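Local coordinates for B-agarase (Saccharophagus degradans, PDB 4BQ2), which hydrolyses beta-linkages of agarose as a family 50 exo-beta-agarase of a marine bacterium, at residues A[525-535]-A[542-553]. Residues are numbered along the deposited sequence; the frame is centred on the assembly and turned at random.
Sequences SKLLKAKYKTI and WGLKLSSWAEFD
Lys529 and Ile535 sandwich the indole of Trp549. On one face CG of Lys529 sits almost exactly over the six-membered ring, 3.4 Å from its centroid and 3° off the ring normal; on the opposite face CD1 of Ile535 makes a second CH-pi contact, displaced toward the rim at 4.1 Å from that centroid. The extended Lys529 chain runs over the indole antiparallel to the Trp549 side chain, and its NZ forms a salt bridge with OD2 of Asp553 (2.9 Å). The other carboxylate oxygen, OD1 of Asp553, accepts from Ser525 OG at 2.7 Å; both oxygens use their syn lone pairs, which should fix the rotation of the carboxylate. Ser525 OG reaches it because chi1 of -179° sets the hydroxyl anti to the backbone N. The indole is also tethered through Trp549 NE1, which donates to Lys533 O (3.2 Å) in a bent bond with an N-H...O angle of 142°, arriving from above the carbonyl plane. Deeper in, Leu528 puts CD1 3.5 Å from CZ of Phe552 and CD2 against CZ2 of Trp542, while Ile535 CD1 also packs on CB of Phe552.

Further out, Asp570 of helix 565-593 accepts from both Tyr532 OH and Trp542 NE1, and Arg521 makes a cation-pi contact with Phe552. Ser548 N-caps helix 549-552 by accepting from Glu551 N. The arrangement is local helix-to-helix packing at the periphery of the catalytic module: the C-terminal part of helix 519-532 lies against the short helix 549-552, with helix 535-542 and loop 543-548 connecting them.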
ATOM      1  N   SER A 525     -18.836 -27.256  -8.506  1.00 21.77           N
ATOM      2  CA  SER A 525     -19.874 -28.137  -9.073  1.00 25.65           C
ATOM      3  C   SER A 525     -20.338 -29.218  -8.089  1.00 25.00           C
ATOM      4  O   SER A 525     -21.548 -29.427  -7.916  1.00 22.82           O
ATOM      5  CB  SER A 525     -19.360 -28.764 -10.355  1.00 26.33           C
ATOM      6  OG  SER A 525     -20.355 -29.587 -10.931  1.00 29.55           O
ATOM      7  N   LYS A 526     -19.382 -29.844  -7.388  1.00 26.28           N
ATOM      8  CA  LYS A 526     -19.692 -30.857  -6.353  1.00 27.38           C
ATOM      9  C   LYS A 526     -20.554 -30.304  -5.219  1.00 28.18           C
ATOM     10  O   LYS A 526     -21.510 -30.958  -4.754  1.00 27.21           O
ATOM     11  CB  LYS A 526     -18.417 -31.459  -5.738  1.00 31.16           C
ATOM     12  CG  LYS A 526     -17.559 -32.316  -6.655  1.00 36.40           C
ATOM     13  CD  LYS A 526     -16.515 -33.088  -5.837  1.00 44.63           C
ATOM     14  CE  LYS A 526     -15.367 -33.606  -6.698  1.00 48.18           C
ATOM     15  NZ  LYS A 526     -14.480 -32.517  -7.210  1.00 54.37           N
ATOM     16  N   LEU A 527     -20.194 -29.117  -4.743  1.00 26.47           N
ATOM     17  CA  LEU A 527     -20.925 -28.497  -3.657  1.00 26.51           C
ATOM     18  C   LEU A 527     -22.350 -28.174  -4.051  1.00 25.52           C
ATOM     19  O   LEU A 527     -23.255 -28.308  -3.238  1.00 25.66           O
ATOM     20  CB  LEU A 527     -20.221 -27.227  -3.169  1.00 27.84           C
ATOM     21  CG  LEU A 527     -18.913 -27.458  -2.392  1.00 27.52           C
ATOM     22  CD1 LEU A 527     -18.146 -26.144  -2.310  1.00 26.18           C
ATOM     23  CD2 LEU A 527     -19.153 -28.041  -0.996  1.00 27.74           C
ATOM     24  N   LEU A 528     -22.538 -27.708  -5.279  1.00 25.85           N
ATOM     25  CA  LEU A 528     -23.881 -27.326  -5.754  1.00 26.81           C
ATOM     26  C   LEU A 528     -24.737 -28.559  -6.060  1.00 27.79           C
ATOM     27  O   LEU A 528     -25.963 -28.550  -5.845  1.00 27.75           O
ATOM     28  CB  LEU A 528     -23.790 -26.425  -6.979  1.00 26.17           C
ATOM     29  CG  LEU A 528     -23.286 -24.997  -6.748  1.00 25.24           C
ATOM     30  CD1 LEU A 528     -22.831 -24.460  -8.084  1.00 26.46           C
ATOM     31  CD2 LEU A 528     -24.375 -24.109  -6.163  1.00 25.29           C
ATOM     32  N   LYS A 529     -24.091 -29.617  -6.547  1.00 27.33           N
ATOM     33  CA  LYS A 529     -24.781 -30.904  -6.659  1.00 28.45           C
ATOM     34  C   LYS A 529     -25.251 -31.444  -5.320  1.00 29.11           C
ATOM     35  O   LYS A 529     -26.363 -31.965  -5.228  1.00 26.62           O
ATOM     36  CB  LYS A 529     -23.945 -31.930  -7.408  1.00 28.84           C
ATOM     37  CG  LYS A 529     -23.962 -31.668  -8.907  1.00 30.15           C
ATOM     38  CD  LYS A 529     -22.835 -32.395  -9.589  1.00 29.82           C
ATOM     39  CE  LYS A 529     -22.690 -31.883 -11.007  1.00 30.60           C
ATOM     40  NZ  LYS A 529     -21.567 -32.567 -11.695  1.00 30.41           N
ATOM     41  N   ALA A 530     -24.415 -31.319  -4.286  1.00 27.45           N
ATOM     42  CA  ALA A 530     -24.805 -31.799  -2.976  1.00 27.61           C
ATOM     43  C   ALA A 530     -25.931 -30.927  -2.418  1.00 28.13           C
ATOM     44  O   ALA A 530     -26.816 -31.445  -1.752  1.00 28.05           O
ATOM     45  CB  ALA A 530     -23.623 -31.854  -2.013  1.00 26.09           C
ATOM     46  N   LYS A 531     -25.913 -29.624  -2.719  1.00 27.72           N
ATOM     47  CA  LYS A 531     -26.924 -28.701  -2.187  1.00 28.80           C
ATOM     48  C   LYS A 531     -28.299 -28.950  -2.831  1.00 29.18           C
ATOM     49  O   LYS A 531     -29.283 -29.114  -2.125  1.00 29.79           O
ATOM     50  CB  LYS A 531     -26.492 -27.233  -2.383  1.00 29.23           C
ATOM     51  CG  LYS A 531     -27.521 -26.204  -1.946  1.00 32.64           C
ATOM     52  CD  LYS A 531     -26.935 -24.810  -1.784  1.00 31.54           C
ATOM     53  CE  LYS A 531     -28.016 -23.799  -1.404  1.00 32.80           C
ATOM     54  NZ  LYS A 531     -27.557 -22.371  -1.408  1.00 30.97           N
ATOM     55  N   TYR A 532     -28.337 -28.995  -4.160  1.00 29.55           N
ATOM     56  CA  TYR A 532     -29.593 -28.931  -4.945  1.00 31.35           C
ATOM     57  C   TYR A 532     -30.086 -30.297  -5.401  1.00 32.62           C
ATOM     58  O   TYR A 532     -31.278 -30.466  -5.653  1.00 30.45           O
ATOM     59  CB  TYR A 532     -29.430 -28.034  -6.178  1.00 30.71           C
ATOM     60  CG  TYR A 532     -29.398 -26.563  -5.838  1.00 29.33           C
ATOM     61  CD1 TYR A 532     -30.557 -25.894  -5.419  1.00 29.75           C
ATOM     62  CD2 TYR A 532     -28.206 -25.840  -5.914  1.00 30.42           C
ATOM     63  CE1 TYR A 532     -30.532 -24.548  -5.071  1.00 28.18           C
ATOM     64  CE2 TYR A 532     -28.166 -24.496  -5.582  1.00 28.51           C
ATOM     65  CZ  TYR A 532     -29.334 -23.852  -5.168  1.00 28.84           C
ATOM     66  OH  TYR A 532     -29.293 -22.533  -4.830  1.00 25.70           O
ATOM     67  N   LYS A 533     -29.147 -31.245  -5.513  1.00 33.58           N
ATOM     68  CA  LYS A 533     -29.372 -32.642  -5.967  1.00 35.02           C
ATOM     69  C   LYS A 533     -29.690 -32.720  -7.461  1.00 34.19           C
ATOM     70  O   LYS A 533     -28.970 -33.360  -8.224  1.00 32.69           O
ATOM     71  CB  LYS A 533     -30.414 -33.418  -5.122  1.00 34.72           C
ATOM     72  CG  LYS A 533     -30.465 -33.110  -3.626  1.00 37.98           C
ATOM     73  CD  LYS A 533     -29.254 -33.601  -2.843  1.00 35.53           C
ATOM     74  CE  LYS A 533     -29.371 -33.191  -1.387  1.00 37.72           C
ATOM     75  NZ  LYS A 533     -28.232 -33.728  -0.597  1.00 36.23           N
ATOM     76  N   THR A 534     -30.736 -32.012  -7.882  1.00 33.50           N
ATOM     77  CA  THR A 534     -31.221 -32.104  -9.247  1.00 30.02           C
ATOM     78  C   THR A 534     -30.977 -30.778  -9.936  1.00 29.97           C
ATOM     79  O   THR A 534     -31.049 -29.718  -9.288  1.00 28.26           O
ATOM     80  CB  THR A 534     -32.751 -32.373  -9.283  1.00 30.41           C
ATOM     81  OG1 THR A 534     -33.434 -31.252  -8.725  1.00 30.70           O
ATOM     82  CG2 THR A 534     -33.128 -33.617  -8.473  1.00 29.59           C
ATOM     83  N   ILE A 535     -30.725 -30.831 -11.242  1.00 29.28           N
ATOM     84  CA  ILE A 535     -30.593 -29.611 -12.026  1.00 30.74           C
ATOM     85  C   ILE A 535     -31.898 -28.801 -11.964  1.00 31.03           C
ATOM     86  O   ILE A 535     -31.879 -27.594 -12.181  1.00 30.47           O
ATOM     87  CB  ILE A 535     -30.152 -29.887 -13.493  1.00 30.81           C
ATOM     88  CG1 ILE A 535     -29.654 -28.615 -14.210  1.00 30.72           C
ATOM     89  CG2 ILE A 535     -31.279 -30.507 -14.302  1.00 34.99           C
ATOM     90  CD1 ILE A 535     -28.418 -27.961 -13.595  1.00 27.90           C
ATOM     91  N   TRP A 542     -31.834 -20.416  -9.647  1.00 27.95           N
ATOM     92  CA  TRP A 542     -31.101 -19.431 -10.437  1.00 31.06           C
ATOM     93  C   TRP A 542     -31.931 -18.797 -11.517  1.00 31.25           C
ATOM     94  O   TRP A 542     -31.448 -17.914 -12.235  1.00 30.86           O
ATOM     95  CB  TRP A 542     -29.852 -20.063 -11.056  1.00 28.53           C
ATOM     96  CG  TRP A 542     -28.781 -20.405 -10.040  1.00 28.07           C
ATOM     97  CD1 TRP A 542     -28.917 -20.458  -8.685  1.00 27.57           C
ATOM     98  CD2 TRP A 542     -27.424 -20.782 -10.325  1.00 27.54           C
ATOM     99  NE1 TRP A 542     -27.718 -20.820  -8.106  1.00 29.18           N
ATOM    100  CE2 TRP A 542     -26.788 -21.017  -9.095  1.00 29.14           C
ATOM    101  CE3 TRP A 542     -26.686 -20.926 -11.510  1.00 29.60           C
ATOM    102  CZ2 TRP A 542     -25.436 -21.413  -9.007  1.00 29.22           C
ATOM    103  CZ3 TRP A 542     -25.350 -21.319 -11.428  1.00 29.41           C
ATOM    104  CH2 TRP A 542     -24.739 -21.553 -10.181  1.00 28.93           C
ATOM    105  N   GLY A 543     -33.184 -19.239 -11.613  1.00 31.90           N
ATOM    106  CA  GLY A 543     -34.091 -18.786 -12.668  1.00 33.15           C
ATOM    107  C   GLY A 543     -33.616 -19.209 -14.050  1.00 31.86           C
ATOM    108  O   GLY A 543     -33.796 -18.480 -15.009  1.00 33.67           O
ATOM    109  N   LEU A 544     -33.006 -20.389 -14.160  1.00 31.37           N
ATOM    110  CA  LEU A 544     -32.441 -20.844 -15.440  1.00 29.10           C
ATOM    111  C   LEU A 544     -33.195 -22.050 -16.018  1.00 28.95           C
ATOM    112  O   LEU A 544     -34.120 -22.569 -15.393  1.00 29.47           O
ATOM    113  CB  LEU A 544     -30.952 -21.198 -15.264  1.00 28.94           C
ATOM    114  CG  LEU A 544     -29.906 -20.125 -14.938  1.00 28.13           C
ATOM    115  CD1 LEU A 544     -28.533 -20.758 -14.766  1.00 28.40           C
ATOM    116  CD2 LEU A 544     -29.849 -19.055 -16.016  1.00 26.30           C
ATOM    117  N   LYS A 545     -32.768 -22.513 -17.191  1.00 30.81           N
ATOM    118  CA  LYS A 545     -33.413 -23.643 -17.866  1.00 30.40           C
ATOM    119  C   LYS A 545     -32.376 -24.602 -18.421  1.00 30.86           C
ATOM    120  O   LYS A 545     -32.496 -25.077 -19.557  1.00 32.86           O
ATOM    121  CB  LYS A 545     -34.296 -23.151 -19.014  1.00 34.32           C
ATOM    122  CG  LYS A 545     -35.452 -22.255 -18.611  1.00 37.67           C
ATOM    123  CD  LYS A 545     -36.183 -21.773 -19.857  1.00 44.52           C
ATOM    124  CE  LYS A 545     -35.205 -21.185 -20.873  1.00 49.71           C
ATOM    125  NZ  LYS A 545     -35.536 -21.548 -22.285  1.00 52.81           N
ATOM    126  N   LEU A 546     -31.342 -24.884 -17.635  1.00 27.99           N
ATOM    127  CA  LEU A 546     -30.302 -25.800 -18.086  1.00 27.64           C
ATOM    128  C   LEU A 546     -30.911 -27.190 -18.293  1.00 26.58           C
ATOM    129  O   LEU A 546     -31.798 -27.589 -17.558  1.00 27.51           O
ATOM    130  CB  LEU A 546     -29.188 -25.877 -17.049  1.00 28.42           C
ATOM    131  CG  LEU A 546     -28.407 -24.565 -16.955  1.00 28.42           C
ATOM    132  CD1 LEU A 546     -27.820 -24.420 -15.547  1.00 27.79           C
ATOM    133  CD2 LEU A 546     -27.358 -24.564 -18.066  1.00 27.38           C
ATOM    134  N   SER A 547     -30.420 -27.918 -19.279  1.00 28.29           N
ATOM    135  CA  SER A 547     -31.035 -29.193 -19.631  1.00 28.74           C
ATOM    136  C   SER A 547     -30.473 -30.314 -18.746  1.00 29.61           C
ATOM    137  O   SER A 547     -31.099 -31.389 -18.614  1.00 25.55           O
ATOM    138  CB  SER A 547     -30.783 -29.490 -21.098  1.00 30.72           C
ATOM    139  OG  SER A 547     -29.394 -29.635 -21.299  1.00 36.44           O
ATOM    140  N   SER A 548     -29.304 -30.059 -18.131  1.00 25.86           N
ATOM    141  CA  SER A 548     -28.614 -31.091 -17.322  1.00 28.04           C
ATOM    142  C   SER A 548     -27.478 -30.547 -16.458  1.00 28.71           C
ATOM    143  O   SER A 548     -27.012 -29.409 -16.649  1.00 28.17           O
ATOM    144  CB  SER A 548     -28.053 -32.214 -18.227  1.00 26.17           C
ATOM    145  OG  SER A 548     -26.960 -31.773 -19.015  1.00 24.72           O
ATOM    146  N   TRP A 549     -27.037 -31.371 -15.507  1.00 29.79           N
ATOM    147  CA  TRP A 549     -25.748 -31.143 -14.830  1.00 31.53           C
ATOM    148  C   TRP A 549     -24.583 -31.083 -15.809  1.00 32.71           C
ATOM    149  O   TRP A 549     -23.609 -30.375 -15.568  1.00 33.48           O
ATOM    150  CB  TRP A 549     -25.473 -32.204 -13.772  1.00 27.72           C
ATOM    151  CG  TRP A 549     -26.253 -31.967 -12.547  1.00 28.60           C
ATOM    152  CD1 TRP A 549     -27.223 -32.763 -12.044  1.00 27.51           C
ATOM    153  CD2 TRP A 549     -26.151 -30.841 -11.668  1.00 28.51           C
ATOM    154  NE1 TRP A 549     -27.749 -32.213 -10.902  1.00 29.73           N
ATOM    155  CE2 TRP A 549     -27.106 -31.030 -10.642  1.00 29.19           C
ATOM    156  CE3 TRP A 549     -25.360 -29.682 -11.653  1.00 28.74           C
ATOM    157  CZ2 TRP A 549     -27.283 -30.113  -9.595  1.00 29.70           C
ATOM    158  CZ3 TRP A 549     -25.525 -28.780 -10.608  1.00 28.50           C
ATOM    159  CH2 TRP A 549     -26.498 -28.996  -9.596  1.00 30.99           C
ATOM    160  N   ALA A 550     -24.684 -31.835 -16.907  1.00 34.68           N
ATOM    161  CA  ALA A 550     -23.647 -31.835 -17.923  1.00 33.39           C
ATOM    162  C   ALA A 550     -23.577 -30.496 -18.664  1.00 35.48           C
ATOM    163  O   ALA A 550     -22.475 -29.998 -18.942  1.00 34.50           O
ATOM    164  CB  ALA A 550     -23.829 -32.998 -18.883  1.00 36.57           C
ATOM    165  N   GLU A 551     -24.736 -29.895 -18.955  1.00 31.79           N
ATOM    166  CA  GLU A 551     -24.756 -28.531 -19.510  1.00 31.91           C
ATOM    167  C   GLU A 551     -24.277 -27.503 -18.477  1.00 29.70           C
ATOM    168  O   GLU A 551     -23.556 -26.553 -18.797  1.00 27.40           O
ATOM    169  CB  GLU A 551     -26.144 -28.135 -20.029  1.00 29.87           C
ATOM    170  CG  GLU A 551     -26.120 -26.856 -20.864  1.00 33.78           C
ATOM    171  CD  GLU A 551     -27.449 -26.537 -21.564  1.00 37.04           C
ATOM    172  OE1 GLU A 551     -28.540 -26.891 -21.052  1.00 37.39           O
ATOM    173  OE2 GLU A 551     -27.388 -25.917 -22.644  1.00 39.31           O
ATOM    174  N   PHE A 552     -24.697 -27.683 -17.228  1.00 31.73           N
ATOM    175  CA  PHE A 552     -24.215 -26.823 -16.158  1.00 29.51           C
ATOM    176  C   PHE A 552     -22.674 -26.850 -16.124  1.00 29.23           C
ATOM    177  O   PHE A 552     -22.020 -25.797 -15.992  1.00 28.47           O
ATOM    178  CB  PHE A 552     -24.764 -27.286 -14.811  1.00 30.34           C
ATOM    179  CG  PHE A 552     -24.145 -26.571 -13.654  1.00 30.35           C
ATOM    180  CD1 PHE A 552     -24.622 -25.327 -13.265  1.00 29.79           C
ATOM    181  CD2 PHE A 552     -23.046 -27.114 -12.999  1.00 31.87           C
ATOM    182  CE1 PHE A 552     -24.045 -24.650 -12.207  1.00 31.62           C
ATOM    183  CE2 PHE A 552     -22.454 -26.435 -11.940  1.00 32.78           C
ATOM    184  CZ  PHE A 552     -22.962 -25.207 -11.543  1.00 31.65           C
ATOM    185  N   ASP A 553     -22.109 -28.048 -16.264  1.00 28.03           N
ATOM    186  CA  ASP A 553     -20.646 -28.243 -16.215  1.00 30.31           C
ATOM    187  C   ASP A 553     -19.870 -27.779 -17.438  1.00 31.85           C
ATOM    188  O   ASP A 553     -18.643 -27.963 -17.502  1.00 30.04           O
ATOM    189  CB  ASP A 553     -20.292 -29.685 -15.866  1.00 30.33           C
ATOM    190  CG  ASP A 553     -20.527 -29.996 -14.383  1.00 30.57           C
ATOM    191  OD1 ASP A 553     -20.502 -29.055 -13.541  1.00 26.72           O
ATOM    192  OD2 ASP A 553     -20.745 -31.183 -14.060  1.00 32.11           O
TER